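Local coordinates for protein ketosynthase (Streptomyces sp. MSC090213JE08, PDB 6KXD) that probably catalyses the decarboxylative condensation of an acyl-ACP with malonyl-ACP, as the ketosynthase of the ishigamide highly reducing type II polyketide synthase, at residues R279-R282 with L283-D287; D374-N378 with R379-A383; L127-D131 with P132-D136; T43-T47 with E48-Q52; T150-A153 with R154-M158. All blocks are in the same frame, centred on the assembly; numbering follows the deposited sequence.

All five contacts are local, and in each the two segments are consecutive in the chain. From the N terminus, contact 4 comes first and shapes the loop between strands 40-41 and 54-55. Contact 3 turns the chain from helix 116-129 toward helix 137-140. Contact 5 lies on helix 147-156 and its exit toward strand 161-166. Contact 1 is a stretch of helix 274-288. Contact 2 leads from a loop into strand 381-382, which pairs with strand 357-358. The contacts run in series; none nests in or crosses another. Contacts 3 and 4 are the closest pair by their centres, about 22 Å apart. Contacts 1, 3, 4 and 5 also touch the second chain of the assembly.

Contact 1 of 5, residues R279-R282 with L283-D287; sequences RGIR and LALDD
The backbone N of Leu285 donates to O of Ile281 at 2.9 Å, and the donor nitrogen lies nearly along the C=O axis. This is one rung of the alpha-helix 274-288. Three more i to i+4 bonds join the same two segments: Leu283 to Arg279, Ala284 to Gly280 and Asp286 to Arg282. In these three the donor is tilted a little from the carbonyl plane.

The side chains follow the same spacing. Ile281 and Leu285 lie side by side and point the same way. Ile281 CG2 meets Leu285 CD1 at 4.0 Å. Ile281 holds CG2 trans to its backbone N (CG1 at chi1 -63°), which places this methyl on the Leu285 side. Both residues are buried. They pack on Tyr320 of helix 306-320, and Leu285 and Ala284 also rest on Ile403 of strand 398-405. This is how the helix covers the sheet.

On another side of the helix, Arg279 and Leu283 also run alongside each other. The Arg279 chain bends at chi3 (24°), and its NH2 bonds to O of Lys168 of the partner subunit. That bond probably helps to fix the guanidinium at the subunit interface. Leu283 CG also sits 3.3 Å from Arg279 O. Leu283 CD1 comes within 3.6 Å of Arg279 NH2, oblique to the guanidinium.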
loop_
_atom_site.group_PDB
_atom_site.type_symbol
_atom_site.label_atom_id
_atom_site.label_comp_id
_atom_site.label_asym_id
_atom_site.label_seq_id
_atom_site.Cartn_x
_atom_site.Cartn_y
_atom_site.Cartn_z
ATOM N N ARG A 279 -1.251 -20.013 7.695
ATOM C CA ARG A 279 0.126 -19.846 7.206
ATOM C C ARG A 279 0.727 -18.547 7.743
ATOM O O ARG A 279 1.847 -18.500 8.104
ATOM C CB ARG A 279 0.149 -19.878 5.677
ATOM C CG ARG A 279 0.425 -21.257 5.096
ATOM C CD ARG A 279 0.729 -21.236 3.595
ATOM N NE ARG A 279 1.236 -19.954 3.094
ATOM C CZ ARG A 279 2.510 -19.552 3.136
ATOM N NH1 ARG A 279 3.476 -20.349 3.575
ATOM N NH2 ARG A 279 2.805 -18.328 2.741
ATOM N N GLY A 280 -0.043 -17.470 7.678
ATOM C CA GLY A 280 0.393 -16.177 8.178
ATOM C C GLY A 280 0.745 -16.222 9.650
ATOM O O GLY A 280 1.784 -15.734 10.067
ATOM N N ILE A 281 -0.117 -16.866 10.434
ATOM C CA ILE A 281 0.148 -16.999 11.874
ATOM C C ILE A 281 1.462 -17.765 12.050
ATOM O O ILE A 281 2.332 -17.319 12.774
ATOM C CB ILE A 281 -1.047 -17.646 12.605
ATOM C CG1 ILE A 281 -2.293 -16.776 12.499
ATOM C CG2 ILE A 281 -0.701 -17.929 14.061
ATOM C CD1 ILE A 281 -3.560 -17.433 13.003
ATOM N N ARG A 282 1.614 -18.894 11.342
ATOM C CA ARG A 282 2.788 -19.720 11.548
ATOM C C ARG A 282 4.044 -18.957 11.140
ATOM O O ARG A 282 5.064 -19.079 11.778
ATOM C CB ARG A 282 2.722 -21.042 10.779
ATOM C CG ARG A 282 1.623 -21.980 11.240
ATOM C CD ARG A 282 1.662 -23.308 10.496
ATOM N NE ARG A 282 0.435 -24.076 10.673
ATOM C CZ ARG A 282 0.219 -24.917 11.669
ATOM N NH1 ARG A 282 1.094 -25.017 12.655
ATOM N NH2 ARG A 282 -0.862 -25.673 11.662
ATOM N N LEU A 283 3.967 -18.185 10.049
ATOM C CA LEU A 283 5.123 -17.401 9.581
ATOM C C LEU A 283 5.538 -16.358 10.619
ATOM O O LEU A 283 6.740 -16.141 10.892
ATOM C CB LEU A 283 4.757 -16.755 8.246
ATOM C CG LEU A 283 4.821 -17.695 7.048
ATOM C CD1 LEU A 283 4.119 -17.082 5.841
ATOM C CD2 LEU A 283 6.266 -18.044 6.716
ATOM N N ALA A 284 4.533 -15.736 11.227
ATOM C CA ALA A 284 4.722 -14.741 12.208
ATOM C C ALA A 284 5.391 -15.330 13.458
ATOM O O ALA A 284 6.344 -14.754 14.020
ATOM C CB ALA A 284 3.391 -14.113 12.537
ATOM N N LEU A 285 4.900 -16.496 13.886
ATOM C CA LEU A 285 5.502 -17.134 15.061
ATOM C C LEU A 285 6.962 -17.493 14.753
ATOM O O LEU A 285 7.833 -17.277 15.561
ATOM C CB LEU A 285 4.654 -18.343 15.455
ATOM C CG LEU A 285 3.195 -18.069 15.810
ATOM C CD1 LEU A 285 2.447 -19.369 16.029
ATOM C CD2 LEU A 285 3.048 -17.167 17.013
ATOM N N ASP A 286 7.229 -17.992 13.536
ATOM C CA ASP A 286 8.569 -18.382 13.142
ATOM C C ASP A 286 9.472 -17.146 13.082
ATOM O O ASP A 286 10.610 -17.191 13.526
ATOM C CB ASP A 286 8.608 -19.138 11.818
ATOM C CG ASP A 286 10.014 -19.628 11.494
ATOM O OD1 ASP A 286 10.519 -20.502 12.240
ATOM O OD2 ASP A 286 10.612 -19.111 10.530
ATOM N N ASP A 287 8.953 -16.037 12.552
ATOM C CA ASP A 287 9.731 -14.825 12.474
ATOM C C ASP A 287 10.004 -14.277 13.876
ATOM O O ASP A 287 11.059 -13.741 14.104
ATOM C CB ASP A 287 9.014 -13.738 11.673
ATOM C CG ASP A 287 9.879 -12.529 11.410
ATOM O OD1 ASP A 287 11.086 -12.717 11.159
ATOM O OD2 ASP A 287 9.359 -11.406 11.460
#

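Contact 2 of 5, residues D374-N378 with R379-A383; sequences DVVPN and RAVEA
Val376 turns its CG1 away from its backbone N (chi1 -180°), and Val381 keeps CG2 between its N and its carbonyl carbon (CG1 at chi1 -69°). These settings bring the two branches together. Val376 CG1 meets Val381 CG2 tip to tip at 3.8 Å. The same CG1 also lies 3.4 Å from Arg379 O. Both valines pack on Ile358 of strand 357-358, so the two valines and Ile358 pack together beside the small sheet.

Between them the chain folds back. The backbone N of Arg379 donates to O of Pro377 at 2.7 Å, with Asn378 at positive phi. The donor comes in from the side of the carbonyl, at a C=O...N angle of only 98°. Asn378 is held by its side chain as well: ND2 donates to O of His364. Arg379 CG lies 3.6 Å from Pro377 O, and its extended chain carries the guanidinium back toward Asn378 CB.

Just before this, Val376 N donates to Asp374 OD1 at 2.9 Å, from above the carboxylate plane. That bond makes an Asx turn. The bond from Arg379 to Pro377, across a single residue, resembles a classic gamma turn. Together the two turns lead the loop into strand 381-382, which is antiparallel to 357-358.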
loop_
_atom_site.group_PDB
_atom_site.type_symbol
_atom_site.label_atom_id
_atom_site.label_comp_id
_atom_site.label_asym_id
_atom_site.label_seq_id
_atom_site.Cartn_x
_atom_site.Cartn_y
_atom_site.Cartn_z
ATOM N N ASP A 374 -12.223 -18.497 23.874
ATOM C CA ASP A 374 -12.471 -17.524 24.911
ATOM C C ASP A 374 -12.203 -16.143 24.310
ATOM O O ASP A 374 -11.023 -15.765 24.133
ATOM C CB ASP A 374 -11.613 -17.790 26.144
ATOM C CG ASP A 374 -11.794 -16.724 27.220
ATOM O OD1 ASP A 374 -12.691 -15.852 27.051
ATOM O OD2 ASP A 374 -11.042 -16.767 28.207
ATOM N N VAL A 375 -13.282 -15.404 24.038
ATOM C CA VAL A 375 -13.206 -14.111 23.389
ATOM C C VAL A 375 -13.089 -12.971 24.418
ATOM O O VAL A 375 -13.263 -11.805 24.078
ATOM C CB VAL A 375 -14.404 -13.922 22.449
ATOM C CG1 VAL A 375 -14.432 -15.032 21.408
ATOM C CG2 VAL A 375 -15.735 -13.843 23.196
ATOM N N VAL A 376 -12.803 -13.310 25.675
ATOM C CA VAL A 376 -12.775 -12.314 26.755
ATOM C C VAL A 376 -14.014 -11.444 26.610
ATOM O O VAL A 376 -13.937 -10.253 26.337
ATOM C CB VAL A 376 -11.457 -11.518 26.700
ATOM C CG1 VAL A 376 -11.366 -10.467 27.797
ATOM C CG2 VAL A 376 -10.256 -12.450 26.743
ATOM N N PRO A 377 -15.233 -12.010 26.758
ATOM C CA PRO A 377 -16.454 -11.286 26.427
ATOM C C PRO A 377 -16.659 -10.072 27.340
ATOM O O PRO A 377 -16.408 -10.185 28.536
ATOM C CB PRO A 377 -17.599 -12.299 26.644
ATOM C CG PRO A 377 -17.009 -13.393 27.533
ATOM C CD PRO A 377 -15.502 -13.331 27.357
ATOM N N ASN A 378 -17.008 -8.938 26.717
ATOM C CA ASN A 378 -17.636 -7.743 27.293
ATOM C C ASN A 378 -16.763 -6.980 28.302
ATOM O O ASN A 378 -16.959 -5.790 28.448
ATOM C CB ASN A 378 -18.984 -8.102 27.901
ATOM C CG ASN A 378 -19.887 -8.692 26.849
ATOM O OD1 ASN A 378 -19.997 -8.140 25.757
ATOM N ND2 ASN A 378 -20.488 -9.834 27.153
ATOM N N ARG A 379 -15.869 -7.629 29.035
ATOM C CA ARG A 379 -15.067 -6.898 30.020
ATOM C C ARG A 379 -13.594 -7.248 29.869
ATOM O O ARG A 379 -13.220 -8.406 29.756
ATOM C CB ARG A 379 -15.469 -7.175 31.480
ATOM C CG ARG A 379 -16.332 -8.408 31.697
ATOM C CD ARG A 379 -16.694 -8.615 33.159
ATOM N NE ARG A 379 -17.863 -9.467 33.394
ATOM C CZ ARG A 379 -19.136 -9.179 33.080
ATOM N NH1 ARG A 379 -19.446 -8.460 32.005
ATOM N NH2 ARG A 379 -20.107 -9.643 33.850
ATOM N N ALA A 380 -12.760 -6.210 29.944
ATOM C CA ALA A 380 -11.333 -6.379 29.987
ATOM C C ALA A 380 -10.985 -7.224 31.203
ATOM O O ALA A 380 -11.654 -7.143 32.210
ATOM C CB ALA A 380 -10.623 -5.049 30.052
ATOM N N VAL A 381 -9.929 -8.023 31.074
ATOM C CA VAL A 381 -9.412 -8.766 32.199
ATOM C C VAL A 381 -7.956 -8.348 32.384
ATOM O O VAL A 381 -7.362 -7.806 31.475
ATOM C CB VAL A 381 -9.582 -10.288 32.010
ATOM C CG1 VAL A 381 -11.051 -10.688 32.072
ATOM C CG2 VAL A 381 -8.949 -10.781 30.719
ATOM N N GLU A 382 -7.446 -8.517 33.606
ATOM C CA GLU A 382 -6.053 -8.393 33.903
ATOM C C GLU A 382 -5.354 -9.672 33.467
ATOM O O GLU A 382 -5.957 -10.740 33.550
ATOM C CB GLU A 382 -5.822 -8.312 35.420
ATOM C CG GLU A 382 -6.107 -6.969 36.017
ATOM C CD GLU A 382 -5.811 -6.837 37.505
ATOM O OE1 GLU A 382 -5.895 -5.710 37.998
ATOM O OE2 GLU A 382 -5.488 -7.853 38.164
ATOM N N ALA A 383 -4.083 -9.570 33.069
ATOM C CA ALA A 383 -3.277 -10.743 32.792
ATOM C C ALA A 383 -1.812 -10.331 32.718
ATOM O O ALA A 383 -1.517 -9.159 32.538
ATOM C CB ALA A 383 -3.716 -11.404 31.504
#

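Contact 3 of 5, residues L127-D131 with P132-D136; sequences LAAGD and PEAMD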
loop_
_atom_site.group_PDB
_atom_site.type_symbol
_atom_site.label_atom_id
_atom_site.label_comp_id
_atom_site.label_asym_id
_atom_site.label_seq_id
_atom_site.Cartn_x
_atom_site.Cartn_y
_atom_site.Cartn_z
ATOM N N LEU A 127 -21.633 15.720 -10.980
ATOM C CA LEU A 127 -23.043 15.314 -11.141
ATOM C C LEU A 127 -23.969 16.528 -10.962
ATOM O O LEU A 127 -24.866 16.716 -11.764
ATOM C CB LEU A 127 -23.376 14.179 -10.170
ATOM C CG LEU A 127 -22.951 12.795 -10.661
ATOM C CD1 LEU A 127 -22.948 11.777 -9.535
ATOM C CD2 LEU A 127 -23.827 12.333 -11.812
ATOM N N ALA A 128 -23.743 17.355 -9.936
ATOM C CA ALA A 128 -24.523 18.613 -9.751
ATOM C C ALA A 128 -24.455 19.486 -11.014
ATOM O O ALA A 128 -25.478 19.851 -11.565
ATOM C CB ALA A 128 -24.038 19.383 -8.553
ATOM N N ALA A 129 -23.242 19.820 -11.462
ATOM C CA ALA A 129 -23.027 20.697 -12.628
ATOM C C ALA A 129 -23.361 20.011 -13.969
ATOM O O ALA A 129 -23.532 20.680 -14.981
ATOM C CB ALA A 129 -21.595 21.176 -12.608
ATOM N N GLY A 130 -23.419 18.676 -14.005
ATOM C CA GLY A 130 -23.436 17.934 -15.266
ATOM C C GLY A 130 -22.207 18.215 -16.125
ATOM O O GLY A 130 -22.283 18.199 -17.357
ATOM N N ASP A 131 -21.060 18.461 -15.474
ATOM C CA ASP A 131 -19.899 19.036 -16.145
ATOM C C ASP A 131 -18.632 18.669 -15.373
ATOM O O ASP A 131 -18.491 19.062 -14.212
ATOM C CB ASP A 131 -20.020 20.562 -16.248
ATOM C CG ASP A 131 -18.975 21.246 -17.127
ATOM O OD1 ASP A 131 -18.193 20.539 -17.817
ATOM O OD2 ASP A 131 -18.958 22.493 -17.133
ATOM N N PRO A 132 -17.677 17.938 -15.998
ATOM C CA PRO A 132 -16.436 17.556 -15.323
ATOM C C PRO A 132 -15.648 18.764 -14.793
ATOM O O PRO A 132 -15.011 18.669 -13.768
ATOM C CB PRO A 132 -15.652 16.806 -16.413
ATOM C CG PRO A 132 -16.716 16.298 -17.364
ATOM C CD PRO A 132 -17.743 17.411 -17.375
ATOM N N GLU A 133 -15.783 19.913 -15.462
ATOM C CA GLU A 133 -14.992 21.097 -15.186
ATOM C C GLU A 133 -15.407 21.755 -13.859
ATOM O O GLU A 133 -14.731 22.648 -13.387
ATOM C CB GLU A 133 -15.125 22.064 -16.369
ATOM C CG GLU A 133 -14.821 21.431 -17.723
ATOM C CD GLU A 133 -13.343 21.270 -18.040
ATOM O OE1 GLU A 133 -12.526 21.696 -17.207
ATOM O OE2 GLU A 133 -13.016 20.730 -19.130
ATOM N N ALA A 134 -16.512 21.313 -13.250
ATOM C CA ALA A 134 -16.967 21.807 -11.935
ATOM C C ALA A 134 -16.152 21.183 -10.788
ATOM O O ALA A 134 -16.258 21.569 -9.640
ATOM C CB ALA A 134 -18.430 21.476 -11.772
ATOM N N MET A 135 -15.358 20.154 -11.087
ATOM C CA MET A 135 -14.645 19.477 -10.030
ATOM C C MET A 135 -13.525 20.368 -9.468
ATOM O O MET A 135 -12.825 21.037 -10.206
ATOM C CB MET A 135 -14.096 18.160 -10.567
ATOM C CG MET A 135 -15.198 17.159 -10.657
ATOM S SD MET A 135 -14.605 15.545 -11.135
ATOM C CE MET A 135 -13.954 15.832 -12.775
ATOM N N ASP A 136 -13.391 20.331 -8.143
ATOM C CA ASP A 136 -12.430 21.150 -7.416
ATOM C C ASP A 136 -11.015 20.587 -7.584
ATOM O O ASP A 136 -10.737 19.465 -7.159
ATOM C CB ASP A 136 -12.857 21.244 -5.957
ATOM C CG ASP A 136 -11.972 22.113 -5.080
ATOM O OD1 ASP A 136 -10.984 22.685 -5.592
ATOM O OD2 ASP A 136 -12.266 22.197 -3.897
#
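Ala134 N donates to Asp131 O at 3.1 Å, closing the 3-10 turn that starts at Pro132. The N-H is nearly straight (165°), but it arrives from above the carbonyl plane. Just before this turn, helix 116-129 ends in a Schellman motif with Gly130 at positive phi. The motif joins Asp131 N to Glu126 O, with a weak bond from Gly130 N to Leu127 O.

The Asp131 carboxylate reaches forward to the start of the 3-10 segment. A chi1 of -171° sets its CG beside the carbonyl carbon, and this puts OD1 near the N-H of Glu133. The bond from Glu133 N to Asp131 OD1 is weak, at 3.4 Å. The same OD1 lies 3.2 Å from Pro132 CD. The Asp131 and Pro132 side chains cross at about a right angle. Glu133 CG also meets Asp131 OD1, at 3.5 Å.

The two alanines face each other across the turn. Their methyls meet where the helix end and the 3-10 segment come together. Ala129 CB and Ala134 CB are 3.3 Å apart, an unusually short spacing that may be partly a matter of the model.

Glu133 OE1 bonds to NE2 of His217 of the partner subunit. Pro132 and Glu133 also pack on Trp214 of that subunit. Asp131 OD1 and Glu133 OE2 are 5.3 Å apart, with their carboxylate planes 69° from one another. Two negative charges this near probably disfavour each other mildly. The bond from His217 of the partner subunit probably steadies the Glu133 carboxylate and may offset part of that cost.

Contact 4 of 5, residues T43-T47 with E48-Q52; sequences TRFDT and EGFGQ
Phe50 CE2 comes to the edge of the Phe45 ring, near its plane, 4.1 Å from Phe45 CE1. The two side chains cross at about a right angle. The Phe50 ring has carbonyl oxygens at its own edge, near its plane: Thr47 O, 3.3 Å from CD2, and Asp46 O, 4.0 Å from CE2. Phe205 of helix 202-210 meets the Phe50 ring with the planes at about 60°. Pro141 of the partner subunit packs on Phe50 too.

Asp46 and Glu48 lie side by side on the exposed side of the loop. Asp46 turns its carboxylate to the side of its own carbonyl carbon (chi1 -177°), within reach of the next residues. Glu48 N donates to Asp46 OD1 at 3.2 Å. The donor approaches from above the carboxylate plane. Further out, Asp46 OD2 and Glu48 OE2 are 3.7 Å apart. These like charges probably repel, which may raise the pKa of one acid.

Thr47 CB covers the backbone O of Gln52 at 3.7 Å. That oxygen is buried and has no partner in the model. Gln52 OE1 and Phe50 O both accept from Lys209.

The backbone bond from Phe50 N to Thr47 O closes the bend at 3.1 Å. Gly49 sits third, at positive phi, where a CB would jam against the preceding carbonyl. From Thr47 to Phe50 this is a type II beta turn.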
loop_
_atom_site.group_PDB
_atom_site.type_symbol
_atom_site.label_atom_id
_atom_site.label_comp_id
_atom_site.label_asym_id
_atom_site.label_seq_id
_atom_site.Cartn_x
_atom_site.Cartn_y
_atom_site.Cartn_z
ATOM N N THR A 43 -22.071 11.298 10.248
ATOM C CA THR A 43 -22.158 12.735 9.905
ATOM C C THR A 43 -21.437 13.028 8.580
ATOM O O THR A 43 -21.679 14.060 7.941
ATOM C CB THR A 43 -21.570 13.570 11.048
ATOM O OG1 THR A 43 -20.198 13.207 11.196
ATOM C CG2 THR A 43 -22.259 13.357 12.382
ATOM N N ARG A 44 -20.537 12.136 8.144
ATOM C CA ARG A 44 -19.562 12.517 7.114
ATOM C C ARG A 44 -20.240 12.653 5.750
ATOM O O ARG A 44 -19.814 13.452 4.907
ATOM C CB ARG A 44 -18.400 11.526 7.035
ATOM C CG ARG A 44 -17.212 12.090 6.263
ATOM C CD ARG A 44 -16.465 13.205 6.991
ATOM N NE ARG A 44 -16.381 12.972 8.436
ATOM C CZ ARG A 44 -15.721 11.970 8.996
ATOM N NH1 ARG A 44 -14.984 11.172 8.243
ATOM N NH2 ARG A 44 -15.812 11.761 10.294
ATOM N N PHE A 45 -21.318 11.894 5.540
ATOM C CA PHE A 45 -22.020 11.931 4.297
ATOM C C PHE A 45 -23.487 11.583 4.558
ATOM O O PHE A 45 -23.833 11.099 5.629
ATOM C CB PHE A 45 -21.389 10.960 3.291
ATOM C CG PHE A 45 -21.479 9.523 3.715
ATOM C CD1 PHE A 45 -22.574 8.759 3.346
ATOM C CD2 PHE A 45 -20.498 8.949 4.513
ATOM C CE1 PHE A 45 -22.683 7.440 3.761
ATOM C CE2 PHE A 45 -20.617 7.636 4.932
ATOM C CZ PHE A 45 -21.715 6.890 4.570
ATOM N N ASP A 46 -24.287 11.810 3.521
ATOM C CA ASP A 46 -25.734 11.655 3.482
ATOM C C ASP A 46 -26.050 10.150 3.505
ATOM O O ASP A 46 -25.652 9.427 2.596
ATOM C CB ASP A 46 -26.214 12.397 2.226
ATOM C CG ASP A 46 -27.712 12.445 1.974
ATOM O OD1 ASP A 46 -28.474 11.996 2.844
ATOM O OD2 ASP A 46 -28.097 12.948 0.888
ATOM N N THR A 47 -26.733 9.679 4.556
ATOM C CA THR A 47 -27.081 8.260 4.721
ATOM C C THR A 47 -28.494 7.945 4.189
ATOM O O THR A 47 -28.902 6.780 4.201
ATOM C CB THR A 47 -26.933 7.809 6.177
ATOM O OG1 THR A 47 -27.848 8.499 7.029
ATOM C CG2 THR A 47 -25.536 8.015 6.713
ATOM N N GLU A 48 -29.215 8.962 3.695
ATOM C CA GLU A 48 -30.514 8.803 3.058
ATOM C C GLU A 48 -30.457 7.619 2.092
ATOM O O GLU A 48 -29.733 7.644 1.100
ATOM C CB GLU A 48 -30.893 10.063 2.264
ATOM C CG GLU A 48 -32.108 9.911 1.345
ATOM C CD GLU A 48 -32.281 10.974 0.260
ATOM O OE1 GLU A 48 -33.063 10.736 -0.692
ATOM O OE2 GLU A 48 -31.640 12.042 0.352
ATOM N N GLY A 49 -31.285 6.606 2.350
ATOM C CA GLY A 49 -31.564 5.615 1.333
ATOM C C GLY A 49 -30.892 4.295 1.653
ATOM O O GLY A 49 -31.193 3.304 1.031
ATOM N N PHE A 50 -29.961 4.313 2.611
ATOM C CA PHE A 50 -29.205 3.127 3.009
ATOM C C PHE A 50 -30.019 2.285 3.994
ATOM O O PHE A 50 -29.612 1.154 4.309
ATOM C CB PHE A 50 -27.876 3.523 3.671
ATOM C CG PHE A 50 -26.805 3.935 2.701
ATOM C CD1 PHE A 50 -26.010 2.975 2.105
ATOM C CD2 PHE A 50 -26.577 5.268 2.386
ATOM C CE1 PHE A 50 -25.024 3.341 1.204
ATOM C CE2 PHE A 50 -25.583 5.628 1.490
ATOM C CZ PHE A 50 -24.830 4.659 0.874
ATOM N N GLY A 51 -31.110 2.872 4.517
ATOM C CA GLY A 51 -31.975 2.255 5.516
ATOM C C GLY A 51 -31.272 2.137 6.849
ATOM O O GLY A 51 -31.702 1.426 7.716
ATOM N N GLN A 52 -30.154 2.850 7.003
ATOM C CA GLN A 52 -29.191 2.571 8.056
ATOM C C GLN A 52 -28.197 3.733 8.125
ATOM O O GLN A 52 -27.970 4.354 7.103
ATOM C CB GLN A 52 -28.445 1.297 7.691
ATOM C CG GLN A 52 -28.044 0.461 8.877
ATOM C CD GLN A 52 -27.311 -0.742 8.339
ATOM O OE1 GLN A 52 -27.763 -1.399 7.390
ATOM N NE2 GLN A 52 -26.159 -1.015 8.928
#

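Contact 5 of 5, residues T150-A153 with R154-M158; sequences TVIA and RELRM
Ile152 and Leu156 lie side by side along one face of the helix, pointing the same way. Ile152 CG2 touches Leu156 CD1 at 3.7 Å. With Ile152 CG1 beside the backbone N (chi1 -66°), CG2 faces the next turn. Leu156 CG also rests over Ile152 O. This pair faces inward: Ile152 packs on Ile107 and Val109 of strand 105-110 and on Ala86 of helix 77-93.

Arg154 and Glu155 lead away from this pair. Arg154 CG passes 3.5 Å from Thr150 O. The chain then bends at chi3 (61°), and NH2 forms a salt bridge with Asp74. Glu155 CB lies 3.4 Å from Val151 O. Its carboxylate is well gripped: OE2 forms a salt bridge with Arg87 and accepts a hydrogen bond from His68 N, and OE1 takes the N-H groups of His69 and Val70.

Backbone bonds from Arg154, Glu155 and Leu156 to the residues four before them continue helix 147-156. The helix then closes in a Schellman motif with Arg157 at positive phi. Met158 N donates to Ala153 O at 2.8 Å, almost straight (173°). Arg157 N makes a weak bond to Arg154 O.

The turn brings Met158 CB toward Ala153, 4.5 Å from its CB, while the rest of the Met158 side chain leads away. Ala153 CB lies 3.2 Å from Met158 O, a buried oxygen with no partner in the model. Arg157 NH2 forms a salt bridge with Asp262 of the partner subunit, and Thr150 OG1 a hydrogen bond with O of Asp363 of that subunit.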
loop_
_atom_site.group_PDB
_atom_site.type_symbol
_atom_site.label_atom_id
_atom_site.label_comp_id
_atom_site.label_asym_id
_atom_site.label_seq_id
_atom_site.Cartn_x
_atom_site.Cartn_y
_atom_site.Cartn_z
ATOM N N THR A 150 3.362 10.818 2.537
ATOM C CA THR A 150 4.196 11.986 2.240
ATOM C C THR A 150 3.785 13.185 3.109
ATOM O O THR A 150 4.649 13.961 3.525
ATOM C CB THR A 150 4.184 12.375 0.761
ATOM O OG1 THR A 150 2.872 12.735 0.310
ATOM C CG2 THR A 150 4.798 11.284 -0.096
ATOM N N VAL A 151 2.491 13.344 3.421
ATOM C CA VAL A 151 2.102 14.518 4.232
ATOM C C VAL A 151 2.682 14.436 5.642
ATOM O O VAL A 151 2.850 15.478 6.253
ATOM C CB VAL A 151 0.588 14.746 4.320
ATOM C CG1 VAL A 151 0.030 15.251 3.016
ATOM C CG2 VAL A 151 -0.117 13.499 4.830
ATOM N N ILE A 152 2.845 13.230 6.196
ATOM C CA ILE A 152 3.462 13.061 7.475
ATOM C C ILE A 152 4.878 13.619 7.399
ATOM O O ILE A 152 5.307 14.297 8.333
ATOM C CB ILE A 152 3.492 11.615 7.945
ATOM C CG1 ILE A 152 2.063 11.128 8.205
ATOM C CG2 ILE A 152 4.407 11.480 9.150
ATOM C CD1 ILE A 152 1.942 9.678 8.429
ATOM N N ALA A 153 5.585 13.273 6.318
ATOM C CA ALA A 153 6.965 13.731 6.201
ATOM C C ALA A 153 6.948 15.261 6.156
ATOM O O ALA A 153 7.829 15.952 6.743
ATOM C CB ALA A 153 7.663 13.140 5.008
ATOM N N ARG A 154 5.990 15.791 5.407
ATOM C CA ARG A 154 5.838 17.234 5.261
ATOM C C ARG A 154 5.613 17.886 6.625
ATOM O O ARG A 154 6.264 18.876 6.976
ATOM C CB ARG A 154 4.688 17.567 4.311
ATOM C CG ARG A 154 5.035 17.334 2.854
ATOM C CD ARG A 154 3.931 17.796 1.940
ATOM N NE ARG A 154 3.675 19.215 2.078
ATOM C CZ ARG A 154 2.551 19.803 1.660
ATOM N NH1 ARG A 154 1.655 19.087 1.005
ATOM N NH2 ARG A 154 2.346 21.091 1.886
ATOM N N GLU A 155 4.649 17.374 7.363
ATOM C CA GLU A 155 4.285 17.952 8.670
ATOM C C GLU A 155 5.442 17.849 9.687
ATOM O O GLU A 155 5.689 18.785 10.469
ATOM C CB GLU A 155 3.053 17.233 9.189
ATOM C CG GLU A 155 2.639 17.679 10.566
ATOM C CD GLU A 155 2.188 19.131 10.688
ATOM O OE1 GLU A 155 1.931 19.774 9.652
ATOM O OE2 GLU A 155 2.099 19.610 11.854
ATOM N N LEU A 156 6.172 16.728 9.687
ATOM C CA LEU A 156 7.209 16.536 10.666
ATOM C C LEU A 156 8.572 17.046 10.166
ATOM O O LEU A 156 9.569 16.922 10.912
ATOM C CB LEU A 156 7.251 15.071 11.084
ATOM C CG LEU A 156 5.948 14.595 11.721
ATOM C CD1 LEU A 156 6.042 13.133 12.082
ATOM C CD2 LEU A 156 5.607 15.446 12.925
ATOM N N ARG A 157 8.600 17.599 8.948
ATOM C CA ARG A 157 9.777 18.205 8.342
ATOM C C ARG A 157 10.892 17.174 8.183
ATOM O O ARG A 157 12.036 17.415 8.545
ATOM C CB ARG A 157 10.212 19.398 9.203
ATOM C CG ARG A 157 9.145 20.479 9.292
ATOM C CD ARG A 157 8.916 21.153 7.963
ATOM N NE ARG A 157 10.134 21.784 7.480
ATOM C CZ ARG A 157 10.334 22.194 6.232
ATOM N NH1 ARG A 157 9.367 22.081 5.330
ATOM N NH2 ARG A 157 11.514 22.689 5.892
ATOM N N MET A 158 10.528 16.022 7.622
ATOM C CA MET A 158 11.418 14.925 7.433
ATOM C C MET A 158 11.579 14.666 5.943
ATOM O O MET A 158 10.749 13.997 5.323
ATOM C CB MET A 158 10.861 13.675 8.088
ATOM C CG MET A 158 10.697 13.800 9.568
ATOM S SD MET A 158 9.789 12.432 10.307
ATOM C CE MET A 158 11.004 11.126 10.116
#